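Local coordinates for protein KLLA0B12012p (Kluyveromyces lactis, PDB 6Y3P) that interacts directly, as Pby1, with the mRNA decapping enzyme Dcp2 and carries a C-terminal ATP-grasp domain that probably binds ATP and metal ions, at residues Ile75-Ile80 with Val346-Asp351; His84-Thr89 with Ser305-Ala310. All blocks are in the same frame, centred on the assembly; numbering follows the deposited sequence.

Contact 1 of 2, residues Ile75-Ile80 with Val346-Asp351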
ATOM      1  N   ILE A  75      -2.010  13.263   9.313  1.00 55.51           N
ATOM      2  CA  ILE A  75      -3.349  13.829   9.198  1.00 56.34           C
ATOM      3  C   ILE A  75      -3.869  13.761   7.757  1.00 60.18           C
ATOM      4  O   ILE A  75      -4.966  13.246   7.537  1.00 59.38           O
ATOM      5  CB  ILE A  75      -3.384  15.247   9.811  1.00 60.89           C
ATOM      6  CG1 ILE A  75      -3.273  15.154  11.348  1.00 62.31           C
ATOM      7  CG2 ILE A  75      -4.668  15.996   9.419  1.00 62.98           C
ATOM      8  CD1 ILE A  75      -3.115  16.468  12.086  1.00 68.98           C
ATOM      9  N   TYR A  76      -3.085  14.275   6.789  1.00 56.95           N
ATOM     10  CA  TYR A  76      -3.458  14.334   5.376  1.00 56.66           C
ATOM     11  C   TYR A  76      -2.749  13.250   4.591  1.00 59.81           C
ATOM     12  O   TYR A  76      -1.603  13.429   4.188  1.00 60.32           O
ATOM     13  CB  TYR A  76      -3.162  15.733   4.778  1.00 58.60           C
ATOM     14  CG  TYR A  76      -3.927  16.865   5.427  1.00 61.36           C
ATOM     15  CD1 TYR A  76      -5.287  17.045   5.182  1.00 63.84           C
ATOM     16  CD2 TYR A  76      -3.306  17.732   6.316  1.00 62.11           C
ATOM     17  CE1 TYR A  76      -6.007  18.057   5.806  1.00 65.58           C
ATOM     18  CE2 TYR A  76      -4.008  18.766   6.924  1.00 64.15           C
ATOM     19  CZ  TYR A  76      -5.360  18.931   6.660  1.00 71.61           C
ATOM     20  OH  TYR A  76      -6.062  19.957   7.246  1.00 67.92           O
ATOM     21  N   ARG A  77      -3.408  12.120   4.382  1.00 55.68           N
ATOM     22  CA  ARG A  77      -2.767  11.052   3.652  1.00 55.04           C
ATOM     23  C   ARG A  77      -3.694  10.396   2.597  1.00 59.89           C
ATOM     24  O   ARG A  77      -3.320   9.391   2.001  1.00 60.69           O
ATOM     25  CB  ARG A  77      -2.140  10.044   4.637  1.00 55.48           C
ATOM     26  CG  ARG A  77      -3.093   9.142   5.374  1.00 60.36           C
ATOM     27  CD  ARG A  77      -3.321   9.528   6.822  1.00 58.65           C
ATOM     28  NE  ARG A  77      -4.600   8.948   7.244  1.00 65.92           N
ATOM     29  CZ  ARG A  77      -4.731   7.809   7.913  1.00 82.17           C
ATOM     30  NH1 ARG A  77      -5.939   7.332   8.194  1.00 83.44           N
ATOM     31  NH2 ARG A  77      -3.659   7.145   8.322  1.00 63.02           N
ATOM     32  N   LYS A  78      -4.860  11.005   2.334  1.00 56.62           N
ATOM     33  CA  LYS A  78      -5.887  10.570   1.368  1.00 56.14           C
ATOM     34  C   LYS A  78      -5.333  10.420  -0.052  1.00 61.66           C
ATOM     35  O   LYS A  78      -5.736   9.508  -0.775  1.00 60.86           O
ATOM     36  CB  LYS A  78      -7.078  11.551   1.405  1.00 57.74           C
ATOM     37  CG  LYS A  78      -7.934  11.639   0.149  1.00 62.02           C
ATOM     38  CD  LYS A  78      -9.291  12.212   0.462  1.00 65.82           C
ATOM     39  CE  LYS A  78     -10.126  12.305  -0.779  1.00 65.06           C
ATOM     40  NZ  LYS A  78     -11.541  12.643  -0.476  1.00 64.87           N
ATOM     41  N   ALA A  79      -4.380  11.302  -0.425  1.00 59.34           N
ATOM     42  CA  ALA A  79      -3.681  11.329  -1.714  1.00 57.83           C
ATOM     43  C   ALA A  79      -2.879  10.037  -1.985  1.00 61.32           C
ATOM     44  O   ALA A  79      -2.514   9.802  -3.133  1.00 62.11           O
ATOM     45  CB  ALA A  79      -2.767  12.552  -1.783  1.00 58.03           C
ATOM     46  N   ILE A  80      -2.599   9.201  -0.950  1.00 56.62           N
ATOM     47  CA  ILE A  80      -1.875   7.941  -1.163  1.00 55.73           C
ATOM     48  C   ILE A  80      -2.675   6.726  -0.665  1.00 58.05           C
ATOM     49  O   ILE A  80      -2.609   5.686  -1.301  1.00 57.13           O
ATOM     50  CB  ILE A  80      -0.385   7.928  -0.659  1.00 58.79           C
ATOM     51  CG1 ILE A  80      -0.254   7.760   0.876  1.00 59.61           C
ATOM     52  CG2 ILE A  80       0.382   9.162  -1.151  1.00 58.35           C
ATOM     53  CD1 ILE A  80       1.101   7.304   1.352  1.00 60.29           C
ATOM     54  N   VAL A 346      -1.816   1.412  -1.352  1.00 43.50           N
ATOM     55  CA  VAL A 346      -1.173   1.768  -0.100  1.00 42.31           C
ATOM     56  C   VAL A 346      -2.290   1.660   0.940  1.00 48.39           C
ATOM     57  O   VAL A 346      -3.347   2.251   0.775  1.00 48.50           O
ATOM     58  CB  VAL A 346      -0.537   3.191  -0.188  1.00 44.77           C
ATOM     59  CG1 VAL A 346       0.039   3.646   1.151  1.00 44.17           C
ATOM     60  CG2 VAL A 346       0.517   3.270  -1.297  1.00 43.40           C
ATOM     61  N   ASN A 347      -2.078   0.839   1.956  1.00 47.83           N
ATOM     62  CA  ASN A 347      -3.038   0.619   3.033  1.00 48.70           C
ATOM     63  C   ASN A 347      -2.514   1.190   4.342  1.00 53.62           C
ATOM     64  O   ASN A 347      -1.410   0.869   4.782  1.00 52.31           O
ATOM     65  CB  ASN A 347      -3.378  -0.873   3.204  1.00 49.18           C
ATOM     66  CG  ASN A 347      -4.000  -1.495   1.984  1.00 69.27           C
ATOM     67  OD1 ASN A 347      -5.131  -1.183   1.597  1.00 64.18           O
ATOM     68  ND2 ASN A 347      -3.261  -2.372   1.341  1.00 58.44           N
ATOM     69  N   ALA A 348      -3.323   2.058   4.929  1.00 52.54           N
ATOM     70  CA  ALA A 348      -3.128   2.683   6.229  1.00 53.14           C
ATOM     71  C   ALA A 348      -3.593   1.652   7.238  1.00 56.89           C
ATOM     72  O   ALA A 348      -4.508   0.867   6.943  1.00 54.39           O
ATOM     73  CB  ALA A 348      -4.015   3.926   6.350  1.00 54.16           C
ATOM     74  N   PHE A 349      -2.972   1.667   8.426  1.00 55.49           N
ATOM     75  CA  PHE A 349      -3.273   0.797   9.565  1.00 56.20           C
ATOM     76  C   PHE A 349      -3.460  -0.684   9.124  1.00 62.04           C
ATOM     77  O   PHE A 349      -4.518  -1.290   9.342  1.00 62.36           O
ATOM     78  CB  PHE A 349      -4.455   1.386  10.368  1.00 58.06           C
ATOM     79  CG  PHE A 349      -3.991   2.583  11.176  1.00 59.41           C
ATOM     80  CD1 PHE A 349      -3.802   3.824  10.569  1.00 61.70           C
ATOM     81  CD2 PHE A 349      -3.672   2.451  12.525  1.00 61.21           C
ATOM     82  CE1 PHE A 349      -3.322   4.912  11.300  1.00 63.49           C
ATOM     83  CE2 PHE A 349      -3.176   3.536  13.250  1.00 64.79           C
ATOM     84  CZ  PHE A 349      -3.018   4.764  12.638  1.00 63.19           C
ATOM     85  N   PRO A 350      -2.430  -1.250   8.440  1.00 58.84           N
ATOM     86  CA  PRO A 350      -2.544  -2.637   7.961  1.00 58.67           C
ATOM     87  C   PRO A 350      -2.602  -3.663   9.090  1.00 61.63           C
ATOM     88  O   PRO A 350      -2.124  -3.395  10.195  1.00 59.98           O
ATOM     89  CB  PRO A 350      -1.258  -2.822   7.142  1.00 60.21           C
ATOM     90  CG  PRO A 350      -0.276  -1.873   7.776  1.00 63.86           C
ATOM     91  CD  PRO A 350      -1.099  -0.679   8.114  1.00 59.53           C
ATOM     92  N   ASP A 351      -3.198  -4.840   8.814  1.00 59.05           N
ATOM     93  CA  ASP A 351      -3.240  -5.901   9.814  1.00 59.35           C
ATOM     94  C   ASP A 351      -1.863  -6.547   9.777  1.00 60.80           C
ATOM     95  O   ASP A 351      -1.427  -7.027   8.734  1.00 61.23           O
ATOM     96  CB  ASP A 351      -4.376  -6.932   9.552  1.00 62.37           C
ATOM     97  CG  ASP A 351      -4.796  -7.797  10.753  1.00 81.60           C
ATOM     98  OD1 ASP A 351      -4.443  -7.438  11.914  1.00 84.91           O
ATOM     99  OD2 ASP A 351      -5.518  -8.796  10.541  1.00 88.14           O
TER
HETATM  100  O   HOH W   1      -3.987   3.517  -2.353  1.00 44.23           O
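I80 lays the outer end of its side chain against V346, with CD1 of I80 3.8 Å from CG1 of V346. The I80 side chain puts CG1 between its backbone N and carbonyl carbon (chi1 78°), and from there CD1 extends to the valine. The same valine also packs against backbone: CB of V346 lies 3.4 Å from the carbonyl O of I80. I80 O accepts a hydrogen bond of 2.8 Å from water 1, and the water in turn accepts one of 3.2 Å from V346 N, so a single water links the two main chains beside the apolar patch. Three residues before I80, R77, the N-cap residue of helix 78-81, sends its chain, bent at chi2 (-104°), toward A348 and F349. R77 NH2 arrives in the ring plane at the edge of F349, 3.7 Å from F349 CE1, with guanidinium and ring planes 70° apart. R77 NH2 also lies 3.8 Å from A348 CB. R77 NH2 forms a salt bridge with E327 OE2 on strand 326-335, while Y55 makes a cation-pi contact with R77 and meets the F349 ring. Helix 290-313 packs against the I80-V346 pair, L307 on V346 and F308 on I80. The arrangement joins a short helix to strand 341-347 and the residues that follow, in the ATP-grasp fold of a tubulin-tyrosine ligase family domain.

Contact 2 of 2, residues His84-Thr89 with Ser305-Ala310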
ATOM      1  N   HIS A  84      -8.278   5.882  -5.703  1.00 65.52           N
ATOM      2  CA  HIS A  84      -8.718   6.789  -6.766  1.00 65.88           C
ATOM      3  C   HIS A  84      -7.768   7.997  -6.797  1.00 70.69           C
ATOM      4  O   HIS A  84      -7.221   8.344  -7.850  1.00 72.90           O
ATOM      5  CB  HIS A  84     -10.194   7.211  -6.593  1.00 67.84           C
ATOM      6  CG  HIS A  84     -10.634   8.325  -7.505  1.00 72.71           C
ATOM      7  ND1 HIS A  84     -10.543   9.657  -7.119  1.00 75.42           N
ATOM      8  CD2 HIS A  84     -11.156   8.273  -8.756  1.00 75.08           C
ATOM      9  CE1 HIS A  84     -10.998  10.367  -8.143  1.00 75.56           C
ATOM     10  NE2 HIS A  84     -11.388   9.582  -9.146  1.00 75.87           N
ATOM     11  N   TYR A  85      -7.500   8.557  -5.621  1.00 64.72           N
ATOM     12  CA  TYR A  85      -6.653   9.724  -5.442  1.00 63.89           C
ATOM     13  C   TYR A  85      -5.169   9.432  -5.704  1.00 64.24           C
ATOM     14  O   TYR A  85      -4.490  10.291  -6.270  1.00 64.13           O
ATOM     15  CB  TYR A  85      -6.929  10.347  -4.068  1.00 65.66           C
ATOM     16  CG  TYR A  85      -8.311  10.961  -4.052  1.00 70.68           C
ATOM     17  CD1 TYR A  85      -8.520  12.264  -4.497  1.00 74.03           C
ATOM     18  CD2 TYR A  85      -9.435  10.193  -3.737  1.00 72.18           C
ATOM     19  CE1 TYR A  85      -9.800  12.812  -4.569  1.00 76.17           C
ATOM     20  CE2 TYR A  85     -10.724  10.726  -3.819  1.00 74.50           C
ATOM     21  CZ  TYR A  85     -10.901  12.047  -4.213  1.00 84.19           C
ATOM     22  OH  TYR A  85     -12.157  12.619  -4.245  1.00 86.13           O
ATOM     23  N   LEU A  86      -4.700   8.199  -5.388  1.00 57.45           N
ATOM     24  CA  LEU A  86      -3.340   7.709  -5.630  1.00 55.82           C
ATOM     25  C   LEU A  86      -3.046   7.851  -7.115  1.00 60.66           C
ATOM     26  O   LEU A  86      -2.026   8.443  -7.473  1.00 59.83           O
ATOM     27  CB  LEU A  86      -3.186   6.222  -5.194  1.00 54.29           C
ATOM     28  CG  LEU A  86      -1.797   5.589  -5.333  1.00 56.51           C
ATOM     29  CD1 LEU A  86      -0.802   6.206  -4.344  1.00 55.94           C
ATOM     30  CD2 LEU A  86      -1.857   4.084  -5.112  1.00 57.56           C
ATOM     31  N   SER A  87      -3.983   7.350  -7.967  1.00 58.84           N
ATOM     32  CA  SER A  87      -3.923   7.415  -9.422  1.00 59.50           C
ATOM     33  C   SER A  87      -3.704   8.844  -9.856  1.00 66.46           C
ATOM     34  O   SER A  87      -2.731   9.100 -10.561  1.00 68.05           O
ATOM     35  CB  SER A  87      -5.188   6.834 -10.051  1.00 62.93           C
ATOM     36  OG  SER A  87      -4.960   5.536 -10.584  1.00 69.22           O
ATOM     37  N   HIS A  88      -4.505   9.788  -9.327  1.00 64.41           N
ATOM     38  CA  HIS A  88      -4.385  11.210  -9.645  1.00 65.50           C
ATOM     39  C   HIS A  88      -3.057  11.782  -9.229  1.00 65.87           C
ATOM     40  O   HIS A  88      -2.458  12.516 -10.009  1.00 66.05           O
ATOM     41  CB  HIS A  88      -5.558  12.019  -9.092  1.00 68.53           C
ATOM     42  CG  HIS A  88      -6.801  11.863  -9.910  1.00 74.06           C
ATOM     43  ND1 HIS A  88      -7.037  12.656 -11.029  1.00 77.55           N
ATOM     44  CD2 HIS A  88      -7.818  10.975  -9.780  1.00 76.76           C
ATOM     45  CE1 HIS A  88      -8.195  12.244 -11.523  1.00 77.94           C
ATOM     46  NE2 HIS A  88      -8.704  11.233 -10.809  1.00 77.63           N
ATOM     47  N   THR A  89      -2.558  11.405  -8.047  1.00 61.04           N
ATOM     48  CA  THR A  89      -1.243  11.853  -7.563  1.00 60.12           C
ATOM     49  C   THR A  89      -0.142  11.411  -8.542  1.00 59.72           C
ATOM     50  O   THR A  89       0.685  12.234  -8.928  1.00 59.71           O
ATOM     51  CB  THR A  89      -0.936  11.307  -6.147  1.00 67.66           C
ATOM     52  OG1 THR A  89      -2.128  11.263  -5.371  1.00 68.07           O
ATOM     53  CG2 THR A  89       0.108  12.137  -5.421  1.00 64.47           C
ATOM     54  N   SER A 305      10.055   6.017  -3.021  1.00 49.06           N
ATOM     55  CA  SER A 305      10.755   7.317  -3.038  1.00 48.65           C
ATOM     56  C   SER A 305      10.054   8.303  -3.988  1.00 50.48           C
ATOM     57  O   SER A 305       9.774   9.434  -3.613  1.00 48.48           O
ATOM     58  CB  SER A 305      12.211   7.113  -3.463  1.00 49.79           C
ATOM     59  OG  SER A 305      12.871   8.355  -3.628  1.00 67.11           O
ATOM     60  N   GLU A 306       9.758   7.840  -5.213  1.00 47.89           N
ATOM     61  CA  GLU A 306       9.075   8.578  -6.275  1.00 47.15           C
ATOM     62  C   GLU A 306       7.662   8.929  -5.856  1.00 50.12           C
ATOM     63  O   GLU A 306       7.236  10.068  -6.066  1.00 52.05           O
ATOM     64  CB  GLU A 306       9.069   7.746  -7.570  1.00 48.16           C
ATOM     65  CG  GLU A 306      10.414   7.675  -8.271  1.00 57.04           C
ATOM     66  CD  GLU A 306      10.929   9.034  -8.695  1.00 69.74           C
ATOM     67  OE1 GLU A 306      10.263   9.662  -9.548  1.00 60.93           O
ATOM     68  OE2 GLU A 306      11.920   9.518  -8.096  1.00 60.67           O
ATOM     69  N   LEU A 307       6.955   7.985  -5.205  1.00 44.14           N
ATOM     70  CA  LEU A 307       5.588   8.226  -4.726  1.00 42.91           C
ATOM     71  C   LEU A 307       5.535   9.305  -3.673  1.00 48.74           C
ATOM     72  O   LEU A 307       4.664  10.174  -3.734  1.00 50.02           O
ATOM     73  CB  LEU A 307       4.889   6.934  -4.259  1.00 41.52           C
ATOM     74  CG  LEU A 307       3.427   7.063  -3.804  1.00 44.66           C
ATOM     75  CD1 LEU A 307       2.571   7.796  -4.862  1.00 47.19           C
ATOM     76  CD2 LEU A 307       2.834   5.732  -3.544  1.00 37.55           C
ATOM     77  N   PHE A 308       6.455   9.278  -2.721  1.00 46.14           N
ATOM     78  CA  PHE A 308       6.477  10.313  -1.702  1.00 46.61           C
ATOM     79  C   PHE A 308       6.879  11.676  -2.291  1.00 51.28           C
ATOM     80  O   PHE A 308       6.321  12.690  -1.879  1.00 52.58           O
ATOM     81  CB  PHE A 308       7.307   9.882  -0.479  1.00 48.32           C
ATOM     82  CG  PHE A 308       6.433   9.024   0.413  1.00 49.36           C
ATOM     83  CD1 PHE A 308       5.379   9.586   1.132  1.00 51.35           C
ATOM     84  CD2 PHE A 308       6.595   7.644   0.451  1.00 49.95           C
ATOM     85  CE1 PHE A 308       4.515   8.787   1.874  1.00 51.69           C
ATOM     86  CE2 PHE A 308       5.728   6.843   1.197  1.00 51.37           C
ATOM     87  CZ  PHE A 308       4.693   7.417   1.900  1.00 49.64           C
ATOM     88  N   LYS A 309       7.732  11.700  -3.324  1.00 48.14           N
ATOM     89  CA  LYS A 309       8.071  12.955  -4.003  1.00 49.36           C
ATOM     90  C   LYS A 309       6.815  13.488  -4.735  1.00 56.88           C
ATOM     91  O   LYS A 309       6.505  14.684  -4.638  1.00 57.94           O
ATOM     92  CB  LYS A 309       9.238  12.784  -4.969  1.00 49.99           C
ATOM     93  CG  LYS A 309      10.546  12.535  -4.252  1.00 59.77           C
ATOM     94  CD  LYS A 309      11.745  13.014  -5.058  1.00 65.92           C
ATOM     95  CE  LYS A 309      12.528  11.904  -5.692  1.00 65.66           C
ATOM     96  NZ  LYS A 309      13.916  12.348  -5.991  1.00 69.35           N
ATOM     97  N   ALA A 310       6.053  12.576  -5.375  1.00 52.92           N
ATOM     98  CA  ALA A 310       4.798  12.877  -6.077  1.00 52.68           C
ATOM     99  C   ALA A 310       3.780  13.478  -5.129  1.00 57.79           C
ATOM    100  O   ALA A 310       3.306  14.578  -5.381  1.00 58.19           O
ATOM    101  CB  ALA A 310       4.226  11.611  -6.712  1.00 52.22           C
TER
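L86 reaches across from helix 83-95 to L307 of helix 290-313. Its CB and CG stay back from L307; with CG anti to the backbone N (chi1 -177°), the chain carries CD1 forward, and this one methyl does the touching. CD1 of L86 sits 3.8 Å from CD2 of L307 and equally 3.8 Å from CD1 of L307, so it nests against both branches of the isopropyl fork. The two leucine side chains cross at about a right angle. One turn later T89 takes over: its methyl CG2 packs 3.9 Å from the carbonyl C of A310 and 4.3 Å from CB of A310, the CA atoms of T89 and A310 being 6.3 Å apart. The threonine divides its two branches by chemistry: T89 OG1 lies within reach of A79 O, probably its hydrogen-bond partner, and 2.7 Å from Y85 O, one turn back in its own helix. I90 packs on L307 and Y93 on A310. All four touching residues are buried, and methyls and one backbone carbonyl meet across the interface; this implies cohesion by van der Waals packing, with the hydroxyl finding acceptors on its own side.

How the contacts relate
Both contacts are buried, their centres 12 Å apart, and contact 2 is nested within the chain loop that contact 1 closes. Helices 78-81 and 83-95 follow one another, so segments 75-80 and 84-89 are near neighbours: I80 O lies 3.6 Å from L86 CD1. Helix 290-313 serves both, as the partner in contact 2 and as the neighbour whose F308 CZ comes 3.6 Å from I80 CD1 of contact 1. Their chemistry differs with position. In contact 1, between a short helix and residues 346-351, charge, an aromatic edge and a bridging water accompany the apolar pair; at 84-89 with 305-310, between two helices, the interface is essentially aliphatic.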